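Local coordinates for bifunctional protein PutA (Bdellovibrio bacteriovorus, PDB 5UR2) that probably carries out both steps of proline catabolism, oxidising proline with a flavin cofactor and then L-glutamate gamma-semialdehyde to glutamate with NAD+, at residues Met3-Ile6 / Gln7-Ile10; Val11-Gly14 / Glu15-Leu18; Asp177-Pro180 / Gln181-Asp185; Lys263-Lys266 / Phe267-Ile270. One frame throughout, in Å; residues are numbered along the deposited sequence.

Contact 1: residues Met3-Ile6 / Gln7-Ile10; sequences MNDI and QSQI
Asp5 and Gln9 join side chains over the first turn of helix 6-22 in an amide-carboxylate bond. NE2 of Gln9 gives a nearly straight hydrogen bond to OD1 of Asp5 at 3.3 Å (N-H...O 165°). The acceptor lies in the plane of the Gln9 amide, whereas the donor approaches from above the carboxylate plane, the two flat groups being turned 79° apart. Both groups have stronger partners beyond this pair: OD2 of Asp5 accepts from the backbone N of His2, and OE1 of Gln9 accepts from Lys369.

Among the backbone bonds, Ile10 N binds Ile6 O at 2.9 Å. The carbonyl of Asp5 has two weak backbone donors, Ser8 N at 3.1 Å and Gln9 N, and a weak side-chain one, OG of Ser8, 3.3 Å from Asp5 O. Asp5 occupies the N-cap position, yet its carboxylate caps no backbone N-H of the helix.

The apolar component lies along the side of the helix that meets helix 357-369. CG1 of Ile6 stands anti to the backbone N (chi1 -173°) and comes within 4.1 Å of CD1 of Ile10; the other branch, CG2, lies 3.6 Å from NE2 of Gln7. Bent at chi2, the Gln7 chain sends OE1 to Arg358.

The chemistry implies that the N-cap residue is joined to the first turn through Gln9 rather than by a capping bond: each Asp5 carboxylate oxygen has an N-H donor, while Lys369 and Arg358 tie the glutamines of the first turns to helix 357-369.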
ATOM      1  N   MET B   3     -64.404  17.005  -6.512  1.00 47.69           N
ATOM      2  CA  MET B   3     -64.096  15.980  -7.496  1.00 39.51           C
ATOM      3  C   MET B   3     -62.717  15.409  -7.196  1.00 37.51           C
ATOM      4  O   MET B   3     -61.794  16.140  -6.818  1.00 39.35           O
ATOM      5  CB  MET B   3     -64.152  16.566  -8.907  1.00 38.03           C
ATOM      6  CG  MET B   3     -65.458  17.296  -9.214  1.00 40.60           C
ATOM      7  SD  MET B   3     -66.878  16.204  -8.974  1.00 44.65           S
ATOM      8  CE  MET B   3     -68.255  17.249  -9.484  1.00 33.28           C
ATOM      9  N   ASN B   4     -62.602  14.087  -7.299  1.00 39.48           N
ATOM     10  CA  ASN B   4     -61.337  13.378  -7.081  1.00 40.78           C
ATOM     11  C   ASN B   4     -60.832  13.525  -5.641  1.00 38.43           C
ATOM     12  O   ASN B   4     -59.624  13.512  -5.405  1.00 34.26           O
ATOM     13  CB  ASN B   4     -60.253  13.828  -8.082  1.00 35.80           C
ATOM     14  CG  ASN B   4     -60.726  13.751  -9.526  1.00 44.21           C
ATOM     15  OD1 ASN B   4     -60.988  12.664 -10.044  1.00 42.67           O
ATOM     16  ND2 ASN B   4     -60.858  14.906 -10.176  1.00 49.28           N
ATOM     17  N   ASP B   5     -61.748  13.649  -4.667  1.00 41.76           N
ATOM     18  CA  ASP B   5     -61.400  13.669  -3.249  1.00 41.86           C
ATOM     19  C   ASP B   5     -61.429  12.281  -2.604  1.00 45.17           C
ATOM     20  O   ASP B   5     -61.758  12.172  -1.416  1.00 53.67           O
ATOM     21  CB  ASP B   5     -62.321  14.628  -2.485  1.00 42.42           C
ATOM     22  CG  ASP B   5     -63.757  14.088  -2.307  1.00 46.42           C
ATOM     23  OD1 ASP B   5     -64.113  13.036  -2.889  1.00 45.06           O
ATOM     24  OD2 ASP B   5     -64.543  14.747  -1.586  1.00 48.76           O
ATOM     25  N   ILE B   6     -61.074  11.220  -3.341  1.00 41.12           N
ATOM     26  CA  ILE B   6     -61.107   9.877  -2.755  1.00 44.46           C
ATOM     27  C   ILE B   6     -60.148   9.789  -1.572  1.00 41.02           C
ATOM     28  O   ILE B   6     -60.459   9.170  -0.548  1.00 35.09           O
ATOM     29  CB  ILE B   6     -60.772   8.812  -3.822  1.00 40.70           C
ATOM     30  CG1 ILE B   6     -60.961   7.384  -3.283  1.00 36.24           C
ATOM     31  CG2 ILE B   6     -59.353   9.003  -4.366  1.00 35.90           C
ATOM     32  CD1 ILE B   6     -62.381   7.025  -2.928  1.00 40.32           C
ATOM     33  N   GLN B   7     -59.003  10.472  -1.668  1.00 37.55           N
ATOM     34  CA  GLN B   7     -58.019  10.437  -0.597  1.00 36.75           C
ATOM     35  C   GLN B   7     -58.604  10.958   0.708  1.00 41.65           C
ATOM     36  O   GLN B   7     -58.239  10.477   1.786  1.00 41.67           O
ATOM     37  CB  GLN B   7     -56.770  11.215  -1.013  1.00 38.70           C
ATOM     38  CG  GLN B   7     -56.062  10.545  -2.202  1.00 38.73           C
ATOM     39  CD  GLN B   7     -55.813   9.045  -1.965  1.00 44.86           C
ATOM     40  OE1 GLN B   7     -55.412   8.627  -0.877  1.00 49.15           O
ATOM     41  NE2 GLN B   7     -56.114   8.232  -2.973  1.00 41.65           N
ATOM     42  N   SER B   8     -59.505  11.941   0.633  1.00 44.78           N
ATOM     43  CA  SER B   8     -60.174  12.424   1.836  1.00 42.45           C
ATOM     44  C   SER B   8     -61.133  11.388   2.411  1.00 36.14           C
ATOM     45  O   SER B   8     -61.310  11.325   3.632  1.00 37.73           O
ATOM     46  CB  SER B   8     -60.918  13.726   1.544  1.00 43.89           C
ATOM     47  OG  SER B   8     -62.317  13.496   1.513  1.00 53.53           O
ATOM     48  N   GLN B   9     -61.792  10.598   1.563  1.00 41.08           N
ATOM     49  CA  GLN B   9     -62.698   9.576   2.086  1.00 37.02           C
ATOM     50  C   GLN B   9     -61.931   8.411   2.700  1.00 43.42           C
ATOM     51  O   GLN B   9     -62.390   7.804   3.675  1.00 42.92           O
ATOM     52  CB  GLN B   9     -63.618   9.069   0.987  1.00 35.79           C
ATOM     53  CG  GLN B   9     -64.350  10.164   0.236  1.00 48.20           C
ATOM     54  CD  GLN B   9     -65.401   9.621  -0.721  1.00 54.32           C
ATOM     55  OE1 GLN B   9     -66.082   8.633  -0.430  1.00 50.21           O
ATOM     56  NE2 GLN B   9     -65.535  10.269  -1.872  1.00 65.19           N
ATOM     57  N   ILE B  10     -60.768   8.077   2.141  1.00 40.59           N
ATOM     58  CA  ILE B  10     -59.933   7.040   2.741  1.00 39.54           C
ATOM     59  C   ILE B  10     -59.444   7.488   4.119  1.00 38.96           C
ATOM     60  O   ILE B  10     -59.541   6.742   5.102  1.00 31.32           O
ATOM     61  CB  ILE B  10     -58.778   6.678   1.792  1.00 32.46           C
ATOM     62  CG1 ILE B  10     -59.352   6.004   0.542  1.00 33.60           C
ATOM     63  CG2 ILE B  10     -57.769   5.769   2.484  1.00 28.77           C
ATOM     64  CD1 ILE B  10     -58.349   5.781  -0.544  1.00 33.68           C
TER

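Contact 2: residues Val11-Gly14 / Glu15-Leu18; sequences VSRG and EEIL
Arg13 and Ile17, one turn apart on helix 6-22, form the tightly packed side of this segment. CG1 of Ile17 lies 3.4 Å from the carbonyl O of Arg13, which also accepts the Ile17 backbone N-H at 3.1 Å. CG of Leu18 rests in the same way on the carbonyl O of Gly14, 3.4 Å away. Ile17 packs on Val357 and Met396, and Leu18 on Met440. The Arg13 side chain packs on Ala361, Met364 and Leu365 of helix 357-369, and its NH1 makes a salt bridge with Glu368.

Beside this, the link from Arg13 to Glu16 is loose. The side chains run alongside each other in the same direction, both first torsions being trans (chi1 -180° and 173°), but NE of Arg13 and OE1 of Glu16 remain 3.8 Å apart. This is a long salt bridge, the oxygen standing too far off the guanidinium plane for any N-H to be directed at it. Glu15 is exposed, though it also lies against helix 440-444; its extended chain crosses Val11, with OE2 3.7 Å from Val11 CG1. OG of Ser12, also on the exposed side, bonds back to the carbonyl of Ser8.

Four successive i to i+4 backbone bonds, from Glu15 N to Val11 O through Leu18 N to Gly14 O, make this a regular alpha-helix, with Arg13 and Ile17 on helix 357-369, Glu15 and Leu18 against helix 440-444, and Ser12 exposed.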
ATOM      1  N   VAL B  11     -58.958   8.731   4.219  1.00 39.75           N
ATOM      2  CA  VAL B  11     -58.515   9.254   5.514  1.00 43.06           C
ATOM      3  C   VAL B  11     -59.635   9.160   6.542  1.00 44.19           C
ATOM      4  O   VAL B  11     -59.399   8.813   7.707  1.00 39.73           O
ATOM      5  CB  VAL B  11     -57.990  10.695   5.370  1.00 38.68           C
ATOM      6  CG1 VAL B  11     -57.815  11.348   6.741  1.00 35.90           C
ATOM      7  CG2 VAL B  11     -56.666  10.690   4.641  1.00 36.68           C
ATOM      8  N   SER B  12     -60.868   9.475   6.131  1.00 46.95           N
ATOM      9  CA  SER B  12     -62.008   9.389   7.045  1.00 55.42           C
ATOM     10  C   SER B  12     -62.223   7.964   7.543  1.00 53.37           C
ATOM     11  O   SER B  12     -62.513   7.750   8.727  1.00 49.08           O
ATOM     12  CB  SER B  12     -63.276   9.916   6.367  1.00 53.83           C
ATOM     13  OG  SER B  12     -63.131  11.286   6.052  1.00 54.27           O
ATOM     14  N   ARG B  13     -62.145   6.979   6.645  1.00 51.23           N
ATOM     15  CA  ARG B  13     -62.336   5.597   7.070  1.00 47.22           C
ATOM     16  C   ARG B  13     -61.253   5.170   8.052  1.00 42.78           C
ATOM     17  O   ARG B  13     -61.538   4.484   9.042  1.00 37.83           O
ATOM     18  CB  ARG B  13     -62.367   4.668   5.858  1.00 44.49           C
ATOM     19  CG  ARG B  13     -62.563   3.213   6.229  1.00 40.01           C
ATOM     20  CD  ARG B  13     -63.895   3.040   6.933  1.00 43.07           C
ATOM     21  NE  ARG B  13     -64.984   3.639   6.170  1.00 44.84           N
ATOM     22  CZ  ARG B  13     -65.681   3.010   5.230  1.00 43.07           C
ATOM     23  NH1 ARG B  13     -65.417   1.740   4.943  1.00 42.24           N
ATOM     24  NH2 ARG B  13     -66.654   3.655   4.584  1.00 36.32           N
ATOM     25  N   GLY B  14     -60.003   5.574   7.796  1.00 40.45           N
ATOM     26  CA  GLY B  14     -58.927   5.258   8.721  1.00 36.68           C
ATOM     27  C   GLY B  14     -59.121   5.894  10.084  1.00 41.77           C
ATOM     28  O   GLY B  14     -58.824   5.282  11.117  1.00 41.35           O
ATOM     29  N   GLU B  15     -59.658   7.119  10.112  1.00 43.60           N
ATOM     30  CA  GLU B  15     -59.923   7.775  11.387  1.00 45.86           C
ATOM     31  C   GLU B  15     -60.989   7.031  12.182  1.00 43.50           C
ATOM     32  O   GLU B  15     -60.878   6.908  13.408  1.00 40.87           O
ATOM     33  CB  GLU B  15     -60.341   9.229  11.155  1.00 48.15           C
ATOM     34  CG  GLU B  15     -59.203  10.129  10.681  1.00 51.41           C
ATOM     35  CD  GLU B  15     -59.671  11.541  10.355  1.00 52.44           C
ATOM     36  OE1 GLU B  15     -60.895  11.769  10.352  1.00 54.62           O
ATOM     37  OE2 GLU B  15     -58.816  12.420  10.109  1.00 52.64           O
ATOM     38  N   GLU B  16     -62.020   6.510  11.503  1.00 40.17           N
ATOM     39  CA  GLU B  16     -63.017   5.698  12.195  1.00 39.22           C
ATOM     40  C   GLU B  16     -62.395   4.444  12.789  1.00 38.35           C
ATOM     41  O   GLU B  16     -62.652   4.112  13.951  1.00 40.92           O
ATOM     42  CB  GLU B  16     -64.145   5.311  11.241  1.00 46.88           C
ATOM     43  CG  GLU B  16     -65.145   4.322  11.839  1.00 57.45           C
ATOM     44  CD  GLU B  16     -66.169   3.825  10.820  1.00 63.65           C
ATOM     45  OE1 GLU B  16     -66.200   4.371   9.689  1.00 66.89           O
ATOM     46  OE2 GLU B  16     -66.952   2.906  11.161  1.00 58.23           O
ATOM     47  N   ILE B  17     -61.536   3.765  12.019  1.00 35.58           N
ATOM     48  CA  ILE B  17     -60.921   2.525  12.487  1.00 37.78           C
ATOM     49  C   ILE B  17     -60.063   2.785  13.716  1.00 37.69           C
ATOM     50  O   ILE B  17     -60.129   2.046  14.705  1.00 39.13           O
ATOM     51  CB  ILE B  17     -60.110   1.870  11.348  1.00 34.59           C
ATOM     52  CG1 ILE B  17     -61.055   1.344  10.259  1.00 31.35           C
ATOM     53  CG2 ILE B  17     -59.174   0.791  11.883  1.00 30.61           C
ATOM     54  CD1 ILE B  17     -60.332   0.878   9.005  1.00 29.82           C
ATOM     55  N   LEU B  18     -59.272   3.854  13.691  1.00 37.74           N
ATOM     56  CA  LEU B  18     -58.442   4.179  14.846  1.00 42.74           C
ATOM     57  C   LEU B  18     -59.284   4.627  16.041  1.00 45.31           C
ATOM     58  O   LEU B  18     -58.898   4.393  17.195  1.00 41.10           O
ATOM     59  CB  LEU B  18     -57.415   5.243  14.463  1.00 41.82           C
ATOM     60  CG  LEU B  18     -56.386   4.760  13.425  1.00 39.07           C
ATOM     61  CD1 LEU B  18     -55.634   5.917  12.805  1.00 38.05           C
ATOM     62  CD2 LEU B  18     -55.400   3.798  14.040  1.00 38.88           C
TER

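Contact 3: residues Asp177-Pro180 / Gln181-Asp185; sequences DEVP and QIDRD
Val179 N and Asp183 OD2 meet in a short, practically linear hydrogen bond of 2.6 Å (N-H...O 179°), the innermost link of this small turn. The N-H comes to the carboxylate from above its plane. In return, the carbonyl O of Val179 accepts from Asp183 N at 2.8 Å and from Ile182 N at 2.9 Å, the two donors arriving from opposite faces of the carbonyl plane. CG1 of Ile182, set between its own backbone N and carbonyl carbon (chi1 63°), lies 3.6 Å from CB of Val179.

Around this centre, Glu178 and Arg184 close the solvent side. NH1 of Arg184 reaches OE2 of Glu178 at 3.1 Å, and this salt bridge contains a nearly straight hydrogen bond. The oxygen uses its syn lone pair and lies in the guanidinium plane, although the carboxylate itself is rotated 70° from that plane. On its way the arginine chain passes Pro180, with Arg184 CD 4.1 Å from Pro180 CB.

Farther out, Arg134 of helix 123-135 forms a salt bridge with OD2 of Asp183, while Gln181 anchors the short helix 180-183 through NE2 to the carbonyls of Tyr398 and Val394.

The buried Asp183 carboxylate thus joins a backbone N-H to an arginine, and both partners would be expected to favour its ionised form; the nearby Glu178 carboxylate may partly oppose this, itself offset by Arg184 in a second clasp across the turn.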
ATOM      1  N   ASP B 177     -69.955 -26.147  13.571  1.00 44.14           N
ATOM      2  CA  ASP B 177     -71.123 -25.359  13.205  1.00 49.89           C
ATOM      3  C   ASP B 177     -70.720 -24.229  12.256  1.00 48.35           C
ATOM      4  O   ASP B 177     -69.575 -23.772  12.255  1.00 49.08           O
ATOM      5  CB  ASP B 177     -71.800 -24.781  14.445  1.00 56.76           C
ATOM      6  CG  ASP B 177     -72.317 -25.851  15.386  1.00 65.57           C
ATOM      7  OD1 ASP B 177     -72.334 -27.042  15.000  1.00 66.82           O
ATOM      8  OD2 ASP B 177     -72.726 -25.493  16.510  1.00 71.49           O
ATOM      9  N   GLU B 178     -71.681 -23.769  11.449  1.00 45.42           N
ATOM     10  CA  GLU B 178     -71.411 -22.706  10.486  1.00 51.64           C
ATOM     11  C   GLU B 178     -71.404 -21.331  11.150  1.00 52.73           C
ATOM     12  O   GLU B 178     -72.322 -20.988  11.906  1.00 52.50           O
ATOM     13  CB  GLU B 178     -72.444 -22.709   9.358  1.00 57.40           C
ATOM     14  CG  GLU B 178     -71.960 -21.940   8.132  1.00 59.64           C
ATOM     15  CD  GLU B 178     -73.087 -21.449   7.232  1.00 65.19           C
ATOM     16  OE1 GLU B 178     -74.127 -20.999   7.765  1.00 72.06           O
ATOM     17  OE2 GLU B 178     -72.916 -21.472   5.991  1.00 61.27           O
ATOM     18  N   VAL B 179     -70.377 -20.543  10.846  1.00 48.03           N
ATOM     19  CA  VAL B 179     -70.272 -19.152  11.268  1.00 42.04           C
ATOM     20  C   VAL B 179     -70.257 -18.280  10.020  1.00 40.35           C
ATOM     21  O   VAL B 179     -69.207 -18.071   9.408  1.00 43.38           O
ATOM     22  CB  VAL B 179     -69.021 -18.910  12.128  1.00 43.23           C
ATOM     23  CG1 VAL B 179     -69.005 -17.470  12.598  1.00 38.24           C
ATOM     24  CG2 VAL B 179     -68.998 -19.873  13.321  1.00 48.81           C
ATOM     25  N   PRO B 180     -71.416 -17.741   9.619  1.00 42.64           N
ATOM     26  CA  PRO B 180     -71.545 -17.151   8.270  1.00 41.15           C
ATOM     27  C   PRO B 180     -70.583 -16.013   7.985  1.00 42.26           C
ATOM     28  O   PRO B 180     -70.211 -15.821   6.818  1.00 41.16           O
ATOM     29  CB  PRO B 180     -73.004 -16.683   8.223  1.00 38.17           C
ATOM     30  CG  PRO B 180     -73.701 -17.484   9.259  1.00 41.46           C
ATOM     31  CD  PRO B 180     -72.704 -17.815  10.327  1.00 45.22           C
ATOM     32  N   GLN B 181     -70.206 -15.224   9.001  1.00 42.01           N
ATOM     33  CA  GLN B 181     -69.253 -14.145   8.759  1.00 39.70           C
ATOM     34  C   GLN B 181     -67.933 -14.682   8.206  1.00 39.26           C
ATOM     35  O   GLN B 181     -67.269 -13.998   7.418  1.00 42.99           O
ATOM     36  CB  GLN B 181     -69.015 -13.337  10.042  1.00 31.14           C
ATOM     37  CG  GLN B 181     -68.076 -12.142   9.842  1.00 38.55           C
ATOM     38  CD  GLN B 181     -68.004 -11.192  11.031  1.00 42.27           C
ATOM     39  OE1 GLN B 181     -68.757 -11.327  12.000  1.00 47.82           O
ATOM     40  NE2 GLN B 181     -67.045 -10.259  10.986  1.00 37.97           N
ATOM     41  N   ILE B 182     -67.553 -15.907   8.569  1.00 37.51           N
ATOM     42  CA  ILE B 182     -66.297 -16.488   8.112  1.00 33.98           C
ATOM     43  C   ILE B 182     -66.487 -17.660   7.158  1.00 35.27           C
ATOM     44  O   ILE B 182     -65.556 -17.971   6.402  1.00 33.57           O
ATOM     45  CB  ILE B 182     -65.419 -16.928   9.299  1.00 32.55           C
ATOM     46  CG1 ILE B 182     -66.130 -18.027  10.093  1.00 36.16           C
ATOM     47  CG2 ILE B 182     -65.076 -15.730  10.172  1.00 33.94           C
ATOM     48  CD1 ILE B 182     -65.353 -18.548  11.305  1.00 37.65           C
ATOM     49  N   ASP B 183     -67.655 -18.306   7.147  1.00 40.20           N
ATOM     50  CA  ASP B 183     -67.855 -19.525   6.373  1.00 43.54           C
ATOM     51  C   ASP B 183     -68.619 -19.280   5.079  1.00 43.61           C
ATOM     52  O   ASP B 183     -68.939 -20.243   4.376  1.00 47.30           O
ATOM     53  CB  ASP B 183     -68.603 -20.581   7.207  1.00 46.20           C
ATOM     54  CG  ASP B 183     -67.825 -21.032   8.442  1.00 46.90           C
ATOM     55  OD1 ASP B 183     -66.593 -20.866   8.474  1.00 48.59           O
ATOM     56  OD2 ASP B 183     -68.449 -21.568   9.382  1.00 47.70           O
ATOM     57  N   ARG B 184     -68.942 -18.026   4.762  1.00 43.25           N
ATOM     58  CA  ARG B 184     -69.680 -17.674   3.556  1.00 40.31           C
ATOM     59  C   ARG B 184     -69.157 -16.348   3.020  1.00 33.84           C
ATOM     60  O   ARG B 184     -68.801 -15.461   3.795  1.00 34.87           O
ATOM     61  CB  ARG B 184     -71.188 -17.521   3.842  1.00 40.97           C
ATOM     62  CG  ARG B 184     -71.835 -18.679   4.577  1.00 48.20           C
ATOM     63  CD  ARG B 184     -73.352 -18.526   4.616  1.00 59.23           C
ATOM     64  NE  ARG B 184     -73.918 -18.518   3.270  1.00 62.96           N
ATOM     65  CZ  ARG B 184     -74.227 -19.616   2.587  1.00 58.87           C
ATOM     66  NH1 ARG B 184     -74.023 -20.811   3.127  1.00 61.52           N
ATOM     67  NH2 ARG B 184     -74.730 -19.520   1.361  1.00 51.63           N
ATOM     68  N   ASP B 185     -69.171 -16.195   1.690  1.00 33.56           N
ATOM     69  CA  ASP B 185     -68.979 -14.894   1.061  1.00 40.39           C
ATOM     70  C   ASP B 185     -70.289 -14.487   0.376  1.00 51.29           C
ATOM     71  O   ASP B 185     -71.375 -14.970   0.742  1.00 50.88           O
ATOM     72  CB  ASP B 185     -67.769 -14.923   0.108  1.00 41.11           C
ATOM     73  CG  ASP B 185     -67.984 -15.790  -1.131  1.00 43.81           C
ATOM     74  OD1 ASP B 185     -69.039 -16.451  -1.257  1.00 40.98           O
ATOM     75  OD2 ASP B 185     -67.069 -15.814  -1.992  1.00 42.37           O
TER

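Contact 4: residues Lys263-Lys266 / Phe267-Ile270; sequences KNYK and FFGI
An aromatic cluster of Tyr265, Phe267 and Phe268 marks the entry into strand 268-273, the fourth strand of the proline dehydrogenase barrel. Tyr265 is the middle ring and takes part in two edge-to-face pairs with different roles. It offers a face to Phe267, whose edge points at it with centroids 5.7 Å apart and planes nearly perpendicular at 86°. Its own edge is turned to Phe268: CD2 of Tyr265 stands over the centre of the Phe268 ring, 3.6 Å from CE2 of that residue, and the planes are inclined at 65°.

The tyrosine ring reaches this place with CG anti to the backbone N (chi1 -165°), which sets it beside the Phe267 and Phe268 side chains. Its CE2 also touches CB of Phe267 at 3.6 Å, and the Phe267 backbone N lies over the tyrosine face, offset toward the rim. Lys266 adds a CH-pi contact, with CB 4.2 Å from the Phe267 ring centroid and almost on the ring normal. The lysine chain continues alongside the ring, pointing the same way, and CE of Lys266 comes within 4.1 Å of Phe267 CZ. A weak backbone bond of 3.2 Å runs from Phe268 N to Lys266 O.

Neighbouring elements hold the cluster. OH of Tyr265 bonds to the carbonyl of Val234, just before strand 235-238; Phe268 stacks on Phe226 of helix 211-232 and touches Ile257 of helix 246-257, while backbone bonds tie the strand to Val236 on one neighbour and Trp298 on the other.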
ATOM      1  N   LYS B 263     -59.171 -27.444 -13.131  1.00 33.37           N
ATOM      2  CA  LYS B 263     -59.502 -26.139 -13.701  1.00 30.46           C
ATOM      3  C   LYS B 263     -60.852 -25.595 -13.241  1.00 31.27           C
ATOM      4  O   LYS B 263     -61.169 -24.450 -13.568  1.00 34.39           O
ATOM      5  CB  LYS B 263     -59.394 -26.163 -15.233  1.00 39.21           C
ATOM      6  CG  LYS B 263     -60.456 -26.927 -16.005  1.00 43.44           C
ATOM      7  CD  LYS B 263     -59.978 -27.140 -17.449  1.00 47.28           C
ATOM      8  CE  LYS B 263     -59.159 -25.951 -17.952  1.00 45.79           C
ATOM      9  NZ  LYS B 263     -58.420 -26.252 -19.213  1.00 46.93           N
ATOM     10  N   ASN B 264     -61.672 -26.385 -12.543  1.00 33.65           N
ATOM     11  CA  ASN B 264     -62.989 -25.944 -12.101  1.00 34.09           C
ATOM     12  C   ASN B 264     -63.040 -25.620 -10.612  1.00 35.01           C
ATOM     13  O   ASN B 264     -64.098 -25.240 -10.111  1.00 34.68           O
ATOM     14  CB  ASN B 264     -64.012 -27.036 -12.403  1.00 39.53           C
ATOM     15  CG  ASN B 264     -64.167 -27.274 -13.881  1.00 42.77           C
ATOM     16  OD1 ASN B 264     -64.473 -26.357 -14.646  1.00 38.58           O
ATOM     17  ND2 ASN B 264     -63.865 -28.490 -14.304  1.00 41.89           N
ATOM     18  N   TYR B 265     -61.926 -25.724  -9.898  1.00 32.02           N
ATOM     19  CA  TYR B 265     -61.907 -25.492  -8.459  1.00 34.39           C
ATOM     20  C   TYR B 265     -61.496 -24.052  -8.172  1.00 32.60           C
ATOM     21  O   TYR B 265     -60.461 -23.592  -8.661  1.00 33.43           O
ATOM     22  CB  TYR B 265     -60.953 -26.470  -7.774  1.00 38.09           C
ATOM     23  CG  TYR B 265     -61.129 -26.567  -6.274  1.00 37.50           C
ATOM     24  CD1 TYR B 265     -62.328 -27.017  -5.721  1.00 35.13           C
ATOM     25  CD2 TYR B 265     -60.078 -26.251  -5.406  1.00 28.71           C
ATOM     26  CE1 TYR B 265     -62.485 -27.123  -4.342  1.00 37.87           C
ATOM     27  CE2 TYR B 265     -60.231 -26.352  -4.029  1.00 26.03           C
ATOM     28  CZ  TYR B 265     -61.432 -26.791  -3.504  1.00 36.17           C
ATOM     29  OH  TYR B 265     -61.578 -26.899  -2.136  1.00 36.41           O
ATOM     30  N   LYS B 266     -62.307 -23.350  -7.383  1.00 30.62           N
ATOM     31  CA  LYS B 266     -62.076 -21.944  -7.074  1.00 33.53           C
ATOM     32  C   LYS B 266     -61.131 -21.715  -5.898  1.00 34.70           C
ATOM     33  O   LYS B 266     -60.511 -20.650  -5.819  1.00 37.36           O
ATOM     34  CB  LYS B 266     -63.406 -21.249  -6.748  1.00 34.42           C
ATOM     35  CG  LYS B 266     -64.365 -21.120  -7.909  1.00 43.43           C
ATOM     36  CD  LYS B 266     -65.536 -20.191  -7.557  1.00 44.13           C
ATOM     37  CE  LYS B 266     -66.399 -20.767  -6.464  1.00 45.35           C
ATOM     38  NZ  LYS B 266     -67.578 -19.896  -6.250  1.00 54.02           N
ATOM     39  N   PHE B 267     -60.955 -22.697  -5.023  1.00 34.45           N
ATOM     40  CA  PHE B 267     -60.335 -22.483  -3.714  1.00 31.63           C
ATOM     41  C   PHE B 267     -58.872 -22.919  -3.680  1.00 25.07           C
ATOM     42  O   PHE B 267     -58.401 -23.651  -2.811  1.00 29.99           O
ATOM     43  CB  PHE B 267     -61.181 -23.177  -2.664  1.00 25.69           C
ATOM     44  CG  PHE B 267     -62.573 -22.631  -2.618  1.00 26.13           C
ATOM     45  CD1 PHE B 267     -62.779 -21.268  -2.483  1.00 25.92           C
ATOM     46  CD2 PHE B 267     -63.665 -23.447  -2.838  1.00 34.50           C
ATOM     47  CE1 PHE B 267     -64.061 -20.739  -2.472  1.00 36.98           C
ATOM     48  CE2 PHE B 267     -64.958 -22.921  -2.832  1.00 36.32           C
ATOM     49  CZ  PHE B 267     -65.153 -21.561  -2.652  1.00 34.11           C
ATOM     50  N   PHE B 268     -58.146 -22.442  -4.682  1.00 24.02           N
ATOM     51  CA  PHE B 268     -56.692 -22.406  -4.704  1.00 26.54           C
ATOM     52  C   PHE B 268     -56.270 -20.944  -4.702  1.00 30.36           C
ATOM     53  O   PHE B 268     -56.937 -20.101  -5.309  1.00 27.89           O
ATOM     54  CB  PHE B 268     -56.124 -23.089  -5.954  1.00 23.29           C
ATOM     55  CG  PHE B 268     -56.343 -24.580  -6.008  1.00 29.91           C
ATOM     56  CD1 PHE B 268     -56.055 -25.384  -4.919  1.00 33.77           C
ATOM     57  CD2 PHE B 268     -56.807 -25.177  -7.167  1.00 24.32           C
ATOM     58  CE1 PHE B 268     -56.227 -26.763  -4.990  1.00 33.95           C
ATOM     59  CE2 PHE B 268     -56.988 -26.550  -7.245  1.00 29.39           C
ATOM     60  CZ  PHE B 268     -56.698 -27.345  -6.157  1.00 30.77           C
ATOM     61  N   GLY B 269     -55.164 -20.641  -4.026  1.00 34.32           N
ATOM     62  CA  GLY B 269     -54.677 -19.279  -3.970  1.00 23.52           C
ATOM     63  C   GLY B 269     -53.171 -19.215  -4.122  1.00 26.21           C
ATOM     64  O   GLY B 269     -52.443 -20.160  -3.803  1.00 21.57           O
ATOM     65  N   ILE B 270     -52.717 -18.048  -4.582  1.00 27.90           N
ATOM     66  CA  ILE B 270     -51.303 -17.740  -4.784  1.00 26.67           C
ATOM     67  C   ILE B 270     -51.041 -16.375  -4.155  1.00 28.85           C
ATOM     68  O   ILE B 270     -51.929 -15.512  -4.101  1.00 20.90           O
ATOM     69  CB  ILE B 270     -50.919 -17.762  -6.296  1.00 24.70           C
ATOM     70  CG1 ILE B 270     -49.424 -17.503  -6.553  1.00 22.14           C
ATOM     71  CG2 ILE B 270     -51.718 -16.729  -7.056  1.00 25.05           C
ATOM     72  CD1 ILE B 270     -48.475 -18.609  -6.196  1.00 24.35           C
TER

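How the contacts relate
Contacts 1 and 2 are successive parts of helix 6-22, their centres 13 Å apart, and both set one side of it on helix 357-369. Contact 1, at the helix start, lies at the surface and relies on amide and carboxylate groups; contacts 2, 3 and 4 are partly buried, contact 2 with more aliphatic packing. Contacts 3 and 4 belong to the proline dehydrogenase region and approach to about 6 Å between nearest atoms without touching. Contact 3 is a polar turn built on carboxylates and arginines, whereas contact 4 leads into a barrel strand and holds by aromatic rings. Helix 6-22 and contact 3 share a neighbour, Tyr398, met by Arg13 and by Gln181.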